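Side-chain contacts in agarase (Pseudoalteromonas fuliginea, PDB 6XJ9), which probably hydrolyses glycosidic linkages of agarose, as a family GH50 glycoside hydrolase from a marine bacterium: residues F321-L326 with F378-S383; A399-R404 with I737-R742; R531-K534 with T538-E541. All coordinates share one frame; numbering follows the deposited sequence.

Interaction 1. Residues F321-L326 with F378-S383; sequences FDQALL and FGYRKS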
ATOM      1  N   PHE A 321     -15.574  39.950 -12.485  1.00 29.66           N
ATOM      2  CA  PHE A 321     -15.506  41.368 -12.199  1.00 33.51           C
ATOM      3  C   PHE A 321     -15.838  42.144 -13.469  1.00 35.16           C
ATOM      4  O   PHE A 321     -15.779  41.602 -14.573  1.00 34.91           O
ATOM      5  CB  PHE A 321     -14.128  41.729 -11.629  1.00 33.12           C
ATOM      6  CG  PHE A 321     -13.674  40.870 -10.475  1.00 33.25           C
ATOM      7  CD1 PHE A 321     -14.148  41.092  -9.189  1.00 33.76           C
ATOM      8  CD2 PHE A 321     -12.796  39.815 -10.679  1.00 34.43           C
ATOM      9  CE1 PHE A 321     -13.750  40.288  -8.131  1.00 34.28           C
ATOM     10  CE2 PHE A 321     -12.390  39.017  -9.617  1.00 34.85           C
ATOM     11  CZ  PHE A 321     -12.864  39.256  -8.345  1.00 34.92           C
ATOM     12  N   ASP A 322     -16.201  43.415 -13.282  1.00 36.77           N
ATOM     13  CA  ASP A 322     -16.343  44.355 -14.377  1.00 39.57           C
ATOM     14  C   ASP A 322     -15.021  44.385 -15.144  1.00 41.43           C
ATOM     15  O   ASP A 322     -14.001  44.839 -14.622  1.00 42.45           O
ATOM     16  CB  ASP A 322     -16.809  45.717 -13.855  1.00 41.07           C
ATOM     17  CG  ASP A 322     -17.313  46.634 -14.955  1.00 44.32           C
ATOM     18  OD1 ASP A 322     -16.538  46.880 -15.905  1.00 44.68           O
ATOM     19  OD2 ASP A 322     -18.481  47.076 -14.864  1.00 46.03           O
ATOM     20  N   GLN A 323     -15.050  43.845 -16.369  1.00 40.89           N
ATOM     21  CA  GLN A 323     -13.862  43.622 -17.180  1.00 42.16           C
ATOM     22  C   GLN A 323     -13.113  44.933 -17.406  1.00 43.83           C
ATOM     23  O   GLN A 323     -11.884  44.943 -17.458  1.00 43.69           O
ATOM     24  CB  GLN A 323     -14.239  42.973 -18.512  1.00 44.32           C
ATOM     25  CG  GLN A 323     -14.717  41.533 -18.370  1.00 45.76           C
ATOM     26  CD  GLN A 323     -13.598  40.614 -17.941  1.00 48.12           C
ATOM     27  OE1 GLN A 323     -12.528  40.584 -18.546  1.00 49.85           O
ATOM     28  NE2 GLN A 323     -13.836  39.858 -16.881  1.00 46.56           N
ATOM     29  N   ALA A 324     -13.868  46.031 -17.521  1.00 43.20           N
ATOM     30  CA  ALA A 324     -13.306  47.350 -17.772  1.00 45.02           C
ATOM     31  C   ALA A 324     -12.499  47.848 -16.574  1.00 44.20           C
ATOM     32  O   ALA A 324     -11.686  48.762 -16.716  1.00 43.28           O
ATOM     33  CB  ALA A 324     -14.411  48.316 -18.129  1.00 47.51           C
ATOM     34  N   LEU A 325     -12.735  47.257 -15.394  1.00 42.83           N
ATOM     35  CA  LEU A 325     -12.089  47.723 -14.174  1.00 45.60           C
ATOM     36  C   LEU A 325     -10.816  46.925 -13.888  1.00 45.57           C
ATOM     37  O   LEU A 325     -10.098  47.227 -12.939  1.00 46.71           O
ATOM     38  CB  LEU A 325     -13.074  47.662 -12.999  1.00 46.21           C
ATOM     39  CG  LEU A 325     -14.301  48.575 -13.093  1.00 49.21           C
ATOM     40  CD1 LEU A 325     -15.121  48.516 -11.812  1.00 48.70           C
ATOM     41  CD2 LEU A 325     -13.909  50.014 -13.406  1.00 46.88           C
ATOM     42  N   LEU A 326     -10.543  45.900 -14.704  1.00 46.82           N
ATOM     43  CA  LEU A 326      -9.270  45.202 -14.627  1.00 50.18           C
ATOM     44  C   LEU A 326      -8.205  46.073 -15.287  1.00 52.20           C
ATOM     45  O   LEU A 326      -8.490  46.745 -16.276  1.00 57.70           O
ATOM     46  CB  LEU A 326      -9.388  43.838 -15.317  1.00 47.37           C
ATOM     47  CG  LEU A 326     -10.342  42.848 -14.647  1.00 45.70           C
ATOM     48  CD1 LEU A 326     -10.306  41.498 -15.346  1.00 46.64           C
ATOM     49  CD2 LEU A 326     -10.017  42.692 -13.169  1.00 44.78           C
ATOM     50  N   PHE A 378      -7.139  34.342  -3.050  1.00 25.89           N
ATOM     51  CA  PHE A 378      -7.859  34.648  -4.276  1.00 26.73           C
ATOM     52  C   PHE A 378      -6.864  35.112  -5.336  1.00 26.96           C
ATOM     53  O   PHE A 378      -5.875  35.774  -5.028  1.00 28.44           O
ATOM     54  CB  PHE A 378      -8.945  35.713  -4.064  1.00 27.79           C
ATOM     55  CG  PHE A 378     -10.227  35.236  -3.421  1.00 26.58           C
ATOM     56  CD1 PHE A 378     -11.119  34.428  -4.115  1.00 25.90           C
ATOM     57  CD2 PHE A 378     -10.557  35.616  -2.128  1.00 25.74           C
ATOM     58  CE1 PHE A 378     -12.293  33.984  -3.520  1.00 24.67           C
ATOM     59  CE2 PHE A 378     -11.732  35.173  -1.535  1.00 25.22           C
ATOM     60  CZ  PHE A 378     -12.597  34.357  -2.229  1.00 24.77           C
ATOM     61  N   GLY A 379      -7.138  34.736  -6.587  1.00 27.49           N
ATOM     62  CA  GLY A 379      -6.370  35.202  -7.730  1.00 26.93           C
ATOM     63  C   GLY A 379      -7.305  35.514  -8.892  1.00 27.97           C
ATOM     64  O   GLY A 379      -8.498  35.704  -8.683  1.00 26.65           O
ATOM     65  N   TYR A 380      -6.742  35.565 -10.103  1.00 28.57           N
ATOM     66  CA  TYR A 380      -7.513  35.828 -11.299  1.00 28.39           C
ATOM     67  C   TYR A 380      -6.844  35.184 -12.513  1.00 30.86           C
ATOM     68  O   TYR A 380      -5.618  35.176 -12.625  1.00 29.18           O
ATOM     69  CB  TYR A 380      -7.717  37.330 -11.520  1.00 28.49           C
ATOM     70  CG  TYR A 380      -8.789  37.603 -12.542  1.00 28.75           C
ATOM     71  CD1 TYR A 380     -10.121  37.689 -12.171  1.00 28.71           C
ATOM     72  CD2 TYR A 380      -8.479  37.700 -13.892  1.00 28.96           C
ATOM     73  CE1 TYR A 380     -11.120  37.900 -13.109  1.00 29.80           C
ATOM     74  CE2 TYR A 380      -9.461  37.902 -14.844  1.00 28.84           C
ATOM     75  CZ  TYR A 380     -10.786  38.001 -14.450  1.00 29.80           C
ATOM     76  OH  TYR A 380     -11.757  38.197 -15.378  1.00 30.08           O
ATOM     77  N   ARG A 381      -7.684  34.675 -13.421  1.00 31.71           N
ATOM     78  CA  ARG A 381      -7.256  34.029 -14.653  1.00 35.54           C
ATOM     79  C   ARG A 381      -7.868  34.755 -15.844  1.00 36.65           C
ATOM     80  O   ARG A 381      -9.095  34.780 -15.987  1.00 35.00           O
ATOM     81  CB  ARG A 381      -7.747  32.580 -14.683  1.00 37.99           C
ATOM     82  CG  ARG A 381      -7.202  31.774 -15.852  1.00 42.31           C
ATOM     83  CD  ARG A 381      -6.027  31.003 -15.298  1.00 44.98           C
ATOM     84  NE  ARG A 381      -4.981  30.680 -16.251  1.00 50.90           N
ATOM     85  CZ  ARG A 381      -3.913  29.945 -15.958  1.00 47.11           C
ATOM     86  NH1 ARG A 381      -3.764  29.445 -14.741  1.00 43.68           N
ATOM     87  NH2 ARG A 381      -3.004  29.710 -16.886  1.00 47.47           N
ATOM     88  N   LYS A 382      -7.000  35.295 -16.709  1.00 36.64           N
ATOM     89  CA  LYS A 382      -7.424  36.111 -17.838  1.00 38.95           C
ATOM     90  C   LYS A 382      -7.940  35.240 -18.983  1.00 39.94           C
ATOM     91  O   LYS A 382      -8.771  35.689 -19.775  1.00 41.28           O
ATOM     92  CB  LYS A 382      -6.296  37.041 -18.296  1.00 39.35           C
ATOM     93  CG  LYS A 382      -6.282  38.414 -17.632  1.00 42.28           C
ATOM     94  N   SER A 383      -7.449  33.998 -19.064  1.00 40.42           N
ATOM     95  CA  SER A 383      -7.757  33.131 -20.188  1.00 38.38           C
ATOM     96  C   SER A 383      -8.028  31.706 -19.707  1.00 36.98           C
ATOM     97  O   SER A 383      -7.116  31.009 -19.278  1.00 39.53           O
ATOM     98  CB  SER A 383      -6.641  33.191 -21.198  1.00 38.91           C
ATOM     99  OG  SER A 383      -6.930  32.373 -22.317  1.00 40.16           O
TER
HETATM  100  O   HOH W   1     -10.185  39.291 -18.201  1.00 33.67           O
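Phe321 and Tyr380 carry the aromatic part of this contact. The two rings touch at their margins and do not stack. The closest atoms are Phe321 CD2 and Tyr380 CE1, 3.5 Å apart. The centroids of the two rings are 5.8 Å apart and the planes are turned by 45°. Tyr380 CD1 lies in the plane of the Phe321 ring, at its edge. The tyrosine reaches across because its CG is anti to the backbone N (chi1 -166°).

The aliphatic part belongs to Leu326. Its CD1 methyl touches the phenol end of the tyrosine, 3.6 Å from Tyr380 CZ, and the leucine side chain points back against the tyrosine.

The polar part gathers at the phenol oxygen. Gln323 NE2 lies at the edge of the tyrosine ring, 3.1 Å from Tyr380 OH. The Gln323 amide plane and the ring plane are 36° apart. A water donates to Gln323 OE1 at 2.7 Å and makes a long, weak bond to Tyr380 OH. The strongest partner of the hydroxyl is Asp320, just before Phe321, so the phenol is tied to the end of strand 315-320, two strands away.

Strand 378-381 is an outer strand of a four-stranded antiparallel sheet and pairs with strand 392-395. Residues 321-326 leave strand 315-320 of the same sheet. Phe321 also packs on Glu393 of strand 392-395, and Leu326 touches Ala349 of helix 347-350.

Interaction 2. Residues A399-R404 with I737-R742; sequences AANLER and ISVTDR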
ATOM      1  N   ALA A 399      -2.676  26.649  -1.384  1.00 22.71           N
ATOM      2  CA  ALA A 399      -1.968  27.774  -0.785  1.00 24.48           C
ATOM      3  C   ALA A 399      -2.619  28.164   0.547  1.00 25.10           C
ATOM      4  O   ALA A 399      -1.916  28.468   1.507  1.00 24.59           O
ATOM      5  CB  ALA A 399      -1.937  28.946  -1.735  1.00 25.48           C
ATOM      6  N   ALA A 400      -3.960  28.161   0.604  1.00 23.38           N
ATOM      7  CA  ALA A 400      -4.650  28.425   1.861  1.00 24.08           C
ATOM      8  C   ALA A 400      -4.182  27.445   2.941  1.00 25.74           C
ATOM      9  O   ALA A 400      -3.887  27.844   4.071  1.00 27.50           O
ATOM     10  CB  ALA A 400      -6.147  28.388   1.665  1.00 22.06           C
ATOM     11  N   ASN A 401      -4.081  26.164   2.574  1.00 24.83           N
ATOM     12  CA  ASN A 401      -3.628  25.123   3.485  1.00 24.85           C
ATOM     13  C   ASN A 401      -2.203  25.379   3.973  1.00 24.63           C
ATOM     14  O   ASN A 401      -1.896  25.094   5.132  1.00 23.62           O
ATOM     15  CB  ASN A 401      -3.834  23.731   2.892  1.00 24.76           C
ATOM     16  CG  ASN A 401      -5.302  23.376   2.819  1.00 26.29           C
ATOM     17  OD1 ASN A 401      -6.117  23.924   3.571  1.00 25.62           O
ATOM     18  ND2 ASN A 401      -5.647  22.476   1.911  1.00 24.58           N
ATOM     19  N   LEU A 402      -1.350  25.912   3.089  1.00 23.27           N
ATOM     20  CA  LEU A 402       0.034  26.207   3.437  1.00 23.56           C
ATOM     21  C   LEU A 402       0.085  27.267   4.532  1.00 24.31           C
ATOM     22  O   LEU A 402       0.920  27.189   5.435  1.00 26.79           O
ATOM     23  CB  LEU A 402       0.796  26.709   2.206  1.00 21.60           C
ATOM     24  CG  LEU A 402       1.146  25.677   1.132  1.00 22.46           C
ATOM     25  CD1 LEU A 402       2.066  26.317   0.103  1.00 22.56           C
ATOM     26  CD2 LEU A 402       1.811  24.446   1.733  1.00 20.76           C
ATOM     27  N   GLU A 403      -0.762  28.291   4.399  1.00 24.94           N
ATOM     28  CA  GLU A 403      -0.781  29.374   5.369  1.00 25.90           C
ATOM     29  C   GLU A 403      -1.392  28.881   6.678  1.00 26.29           C
ATOM     30  O   GLU A 403      -0.917  29.241   7.753  1.00 25.16           O
ATOM     31  CB  GLU A 403      -1.525  30.588   4.823  1.00 27.16           C
ATOM     32  CG  GLU A 403      -1.465  31.772   5.772  1.00 29.58           C
ATOM     33  CD  GLU A 403      -2.054  33.056   5.221  1.00 29.83           C
ATOM     34  OE1 GLU A 403      -2.742  32.996   4.187  1.00 29.09           O
ATOM     35  OE2 GLU A 403      -1.816  34.113   5.831  1.00 31.01           O
ATOM     36  N   ARG A 404      -2.425  28.032   6.578  1.00 25.89           N
ATOM     37  CA  ARG A 404      -3.013  27.425   7.763  1.00 26.75           C
ATOM     38  C   ARG A 404      -1.956  26.588   8.485  1.00 26.14           C
ATOM     39  O   ARG A 404      -1.892  26.578   9.713  1.00 26.61           O
ATOM     40  CB  ARG A 404      -4.238  26.580   7.388  1.00 28.31           C
ATOM     41  CG  ARG A 404      -5.514  27.384   7.161  1.00 30.38           C
ATOM     42  CD  ARG A 404      -6.769  26.523   7.173  1.00 32.93           C
ATOM     43  NE  ARG A 404      -7.057  26.104   5.821  1.00 35.71           N
ATOM     44  CZ  ARG A 404      -8.212  26.217   5.168  1.00 36.39           C
ATOM     45  NH1 ARG A 404      -9.296  26.712   5.748  1.00 34.64           N
ATOM     46  NH2 ARG A 404      -8.274  25.795   3.917  1.00 32.58           N
ATOM     47  N   ILE A 737       1.675  14.726  -3.452  1.00 18.37           N
ATOM     48  CA  ILE A 737       1.029  15.186  -2.227  1.00 18.92           C
ATOM     49  C   ILE A 737      -0.382  15.686  -2.556  1.00 19.45           C
ATOM     50  O   ILE A 737      -0.637  16.156  -3.665  1.00 19.35           O
ATOM     51  CB  ILE A 737       1.849  16.304  -1.542  1.00 18.70           C
ATOM     52  CG1 ILE A 737       1.556  17.682  -2.141  1.00 18.59           C
ATOM     53  CG2 ILE A 737       3.343  15.994  -1.509  1.00 18.89           C
ATOM     54  CD1 ILE A 737       2.480  18.775  -1.660  1.00 18.80           C
ATOM     55  N   SER A 738      -1.275  15.638  -1.555  1.00 18.81           N
ATOM     56  CA  SER A 738      -2.660  16.074  -1.688  1.00 19.40           C
ATOM     57  C   SER A 738      -2.779  17.583  -1.488  1.00 18.89           C
ATOM     58  O   SER A 738      -1.804  18.261  -1.176  1.00 17.89           O
ATOM     59  CB  SER A 738      -3.543  15.340  -0.696  1.00 20.46           C
ATOM     60  OG  SER A 738      -3.326  15.846   0.619  1.00 21.82           O
ATOM     61  N   VAL A 739      -4.009  18.097  -1.633  1.00 19.23           N
ATOM     62  CA  VAL A 739      -4.313  19.511  -1.493  1.00 18.84           C
ATOM     63  C   VAL A 739      -4.091  19.994  -0.051  1.00 18.99           C
ATOM     64  O   VAL A 739      -3.989  21.198   0.179  1.00 20.56           O
ATOM     65  CB  VAL A 739      -5.764  19.770  -1.953  1.00 18.69           C
ATOM     66  CG1 VAL A 739      -6.780  19.050  -1.071  1.00 18.74           C
ATOM     67  CG2 VAL A 739      -6.090  21.245  -2.046  1.00 17.77           C
ATOM     68  N   THR A 740      -4.081  19.085   0.928  1.00 19.64           N
ATOM     69  CA  THR A 740      -3.828  19.464   2.318  1.00 20.71           C
ATOM     70  C   THR A 740      -2.355  19.249   2.703  1.00 22.54           C
ATOM     71  O   THR A 740      -2.024  19.193   3.893  1.00 22.50           O
ATOM     72  CB  THR A 740      -4.759  18.731   3.298  1.00 19.00           C
ATOM     73  OG1 THR A 740      -4.650  17.323   3.088  1.00 20.55           O
ATOM     74  CG2 THR A 740      -6.207  19.167   3.202  1.00 20.75           C
ATOM     75  N   ASP A 741      -1.468  19.139   1.698  1.00 21.83           N
ATOM     76  CA  ASP A 741      -0.028  19.049   1.911  1.00 21.18           C
ATOM     77  C   ASP A 741       0.324  17.758   2.653  1.00 22.72           C
ATOM     78  O   ASP A 741       1.316  17.705   3.386  1.00 20.91           O
ATOM     79  CB  ASP A 741       0.551  20.316   2.558  1.00 22.10           C
ATOM     80  CG  ASP A 741       2.080  20.384   2.563  1.00 21.14           C
ATOM     81  OD1 ASP A 741       2.674  20.439   1.467  1.00 19.37           O
ATOM     82  OD2 ASP A 741       2.670  20.410   3.674  1.00 19.98           O
ATOM     83  N   ARG A 742      -0.464  16.700   2.408  1.00 20.70           N
ATOM     84  CA  ARG A 742      -0.097  15.387   2.903  1.00 21.77           C
ATOM     85  C   ARG A 742       0.500  14.563   1.766  1.00 21.93           C
ATOM     86  O   ARG A 742      -0.213  14.189   0.837  1.00 20.21           O
ATOM     87  CB  ARG A 742      -1.305  14.643   3.479  1.00 21.56           C
ATOM     88  CG  ARG A 742      -1.893  15.280   4.730  1.00 22.37           C
ATOM     89  CD  ARG A 742      -3.074  14.506   5.302  1.00 22.33           C
ATOM     90  NE  ARG A 742      -3.202  14.763   6.734  1.00 22.49           N
ATOM     91  CZ  ARG A 742      -4.050  14.148   7.548  1.00 23.29           C
ATOM     92  NH1 ARG A 742      -4.899  13.259   7.066  1.00 23.12           N
ATOM     93  NH2 ARG A 742      -4.062  14.448   8.839  1.00 23.54           N
TER
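Asn401 lies against the backbone of Val739 and Thr740, and its amide does most of the joining. Its ND2 donates to Val739 O at 2.7 Å, with a nearly straight N-H...O angle of 169°. The acceptor lies in the amide plane of Asn401, but the nitrogen stands above the carbonyl plane of Val739, 46° out of it. Thr740 adds its CG2 methyl, 3.6 Å from Asn401 ND2. With CG anti to its own carbonyl carbon (chi1 -70°), the Asn401 amide projects toward the turn.

The receiving loop is a type I beta turn from Ser738 to Asp741, which follows strand 709-714 and precedes helix 745-763. It lies beside helix 397-406, so the contact joins parts of the chain more than 300 residues apart.

The other end of the Asn401 amide is held from within the helix. Arg404 grips it side-on, with NH2 2.9 Å and NE 3.3 Å from Asn401 OD1. Asn401 ND2 also bonds to Phe226 O. These bonds fix the rotation of the amide. A leucine here would probably leave the Val739 carbonyl without this donor and take from Arg404 the oxygen it grips, leaving it the bond to Glu225 O.

Farther along the turn, the Leu402 side chain runs roughly perpendicular to that of Asp741, its CD2 4.1 Å from Asp741 OD1. The Asp741 carboxylate is held mainly by salt bridges to Lys405 and Arg424, with Tyr398 and Tyr406 adding hydrogen bonds.

Interaction 3. Residues R531-K534 with T538-E541; sequences RDAK and TKAE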
ATOM      1  N   ARG A 531       1.963  28.583 -49.241  1.00 32.33           N
ATOM      2  CA  ARG A 531       2.082  30.000 -48.932  1.00 32.43           C
ATOM      3  C   ARG A 531       3.200  30.634 -49.763  1.00 33.80           C
ATOM      4  O   ARG A 531       3.966  29.937 -50.434  1.00 32.75           O
ATOM      5  CB  ARG A 531       2.248  30.207 -47.419  1.00 30.24           C
ATOM      6  CG  ARG A 531       1.144  29.571 -46.583  1.00 27.85           C
ATOM      7  CD  ARG A 531       1.389  29.569 -45.086  1.00 27.74           C
ATOM      8  NE  ARG A 531       1.410  30.925 -44.562  1.00 28.40           N
ATOM      9  CZ  ARG A 531       1.869  31.298 -43.371  1.00 29.05           C
ATOM     10  NH1 ARG A 531       2.378  30.410 -42.532  1.00 27.91           N
ATOM     11  NH2 ARG A 531       1.824  32.577 -43.024  1.00 30.42           N
ATOM     12  N   ASP A 532       3.287  31.972 -49.697  1.00 34.55           N
ATOM     13  CA  ASP A 532       4.157  32.745 -50.571  1.00 34.02           C
ATOM     14  C   ASP A 532       5.530  32.930 -49.931  1.00 34.07           C
ATOM     15  O   ASP A 532       5.643  33.417 -48.807  1.00 32.98           O
ATOM     16  CB  ASP A 532       3.516  34.088 -50.938  1.00 38.18           C
ATOM     17  CG  ASP A 532       4.246  34.872 -52.024  1.00 41.25           C
ATOM     18  OD1 ASP A 532       5.287  34.394 -52.519  1.00 38.80           O
ATOM     19  OD2 ASP A 532       3.765  35.973 -52.363  1.00 48.59           O
ATOM     20  N   ALA A 533       6.572  32.594 -50.699  1.00 32.81           N
ATOM     21  CA  ALA A 533       7.953  32.772 -50.284  1.00 34.46           C
ATOM     22  C   ALA A 533       8.241  34.214 -49.867  1.00 35.51           C
ATOM     23  O   ALA A 533       9.111  34.427 -49.030  1.00 33.23           O
ATOM     24  CB  ALA A 533       8.891  32.318 -51.379  1.00 33.32           C
ATOM     25  N   LYS A 534       7.506  35.182 -50.439  1.00 37.72           N
ATOM     26  CA  LYS A 534       7.772  36.605 -50.260  1.00 37.66           C
ATOM     27  C   LYS A 534       7.510  37.044 -48.823  1.00 37.62           C
ATOM     28  O   LYS A 534       8.188  37.933 -48.310  1.00 40.26           O
ATOM     29  CB  LYS A 534       6.914  37.451 -51.209  1.00 40.87           C
ATOM     30  CG  LYS A 534       7.653  38.043 -52.404  1.00 44.07           C
ATOM     31  CD  LYS A 534       6.737  38.664 -53.444  1.00 47.60           C
ATOM     32  CE  LYS A 534       7.377  38.802 -54.810  1.00 48.25           C
ATOM     33  NZ  LYS A 534       8.469  39.804 -54.815  1.00 51.05           N
ATOM     34  N   THR A 538      10.001  30.589 -43.813  1.00 26.24           N
ATOM     35  CA  THR A 538      10.160  29.145 -43.892  1.00 22.98           C
ATOM     36  C   THR A 538       9.870  28.646 -45.307  1.00 23.69           C
ATOM     37  O   THR A 538      10.494  27.694 -45.767  1.00 23.42           O
ATOM     38  CB  THR A 538       9.328  28.402 -42.841  1.00 22.65           C
ATOM     39  OG1 THR A 538       9.856  28.772 -41.565  1.00 21.87           O
ATOM     40  CG2 THR A 538       9.412  26.898 -43.012  1.00 22.03           C
ATOM     41  N   LYS A 539       8.899  29.261 -45.989  1.00 24.39           N
ATOM     42  CA  LYS A 539       8.602  28.855 -47.355  1.00 25.74           C
ATOM     43  C   LYS A 539       9.760  29.249 -48.278  1.00 25.01           C
ATOM     44  O   LYS A 539      10.184  28.463 -49.121  1.00 23.67           O
ATOM     45  CB  LYS A 539       7.246  29.394 -47.823  1.00 27.21           C
ATOM     46  CG  LYS A 539       6.993  29.284 -49.328  1.00 29.13           C
ATOM     47  CD  LYS A 539       7.037  27.856 -49.873  1.00 28.85           C
ATOM     48  CE  LYS A 539       6.717  27.755 -51.351  1.00 29.65           C
ATOM     49  NZ  LYS A 539       5.380  28.312 -51.675  1.00 29.06           N
ATOM     50  N   ALA A 540      10.291  30.460 -48.092  1.00 25.89           N
ATOM     51  CA  ALA A 540      11.457  30.900 -48.846  1.00 26.67           C
ATOM     52  C   ALA A 540      12.597  29.888 -48.699  1.00 26.76           C
ATOM     53  O   ALA A 540      13.306  29.626 -49.671  1.00 24.04           O
ATOM     54  CB  ALA A 540      11.870  32.289 -48.424  1.00 24.77           C
ATOM     55  N   GLU A 541      12.735  29.286 -47.506  1.00 26.12           N
ATOM     56  CA  GLU A 541      13.762  28.269 -47.306  1.00 29.47           C
ATOM     57  C   GLU A 541      13.408  26.984 -48.052  1.00 29.00           C
ATOM     58  O   GLU A 541      14.285  26.370 -48.646  1.00 31.46           O
ATOM     59  CB  GLU A 541      14.066  27.989 -45.830  1.00 30.28           C
ATOM     60  CG  GLU A 541      15.155  26.939 -45.615  1.00 31.25           C
ATOM     61  CD  GLU A 541      16.574  27.360 -45.981  1.00 33.40           C
ATOM     62  OE1 GLU A 541      16.763  28.501 -46.466  1.00 34.47           O
ATOM     63  OE2 GLU A 541      17.492  26.542 -45.798  1.00 32.97           O
TER
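Lys539 starts with CG anti to its backbone N (chi1 167°), then bends at chi2 (60°) and again at chi4 (-58°), and these turns carry its amine to the backbone of Arg531. NZ donates to Arg531 O. The modelled separation of NZ and Arg531 O is 2.5 Å, very short for such a bond, so its exact length is doubtful. The aliphatic chain runs alongside the backbone that it reaches. Its CG is 3.3 Å from Arg531 O, and the same Lys539 CG comes within 3.6 Å of Ala533 N.

This is a local link between a loop and the helix that follows it. Residues 531-534 come after helix 523-529, and Lys539 stands in the first turn of helix 537-550. The amine also donates to Leu529 O and Phe570 O. It thus gathers backbone carbonyls from the end of helix 523-529, from the loop and from helix 567-572. Lys539 is buried although the contact lies at the surface, and these carbonyls probably compensate its charged end.

The loop has an Asx turn of its own. Lys534 N donates to Asp532 OD1 at 3.1 Å, nearly straight, and meets that oxygen from above the carboxylate plane.

Beside the base of the lysine chain, two alanines pack together. Ala533 CB lies 3.9 Å from Ala540 CA, and Ala540 CB rests 3.5 Å from Ala533 O.

The three contacts hold different elements and do not touch one another. Interactions 1 and 2 lie closest, nearest atoms about 8 Å apart. Interaction 3 is on the other side of the chain's centre from interaction 2, their centres about 52 Å apart. Interaction 2 is buried and far-reaching in sequence, and it relies on a side-chain amide meeting a turn carbonyl. Interaction 1 is partly buried: ring and methyl contacts meet a polar, water-linked edge at the outer strand of a small sheet. Interaction 3 is a surface contact between sequence neighbours, yet the amine of a buried lysine collects backbone carbonyls. The donor is a neutral amide in interaction 2, a probably charged amine in interaction 3.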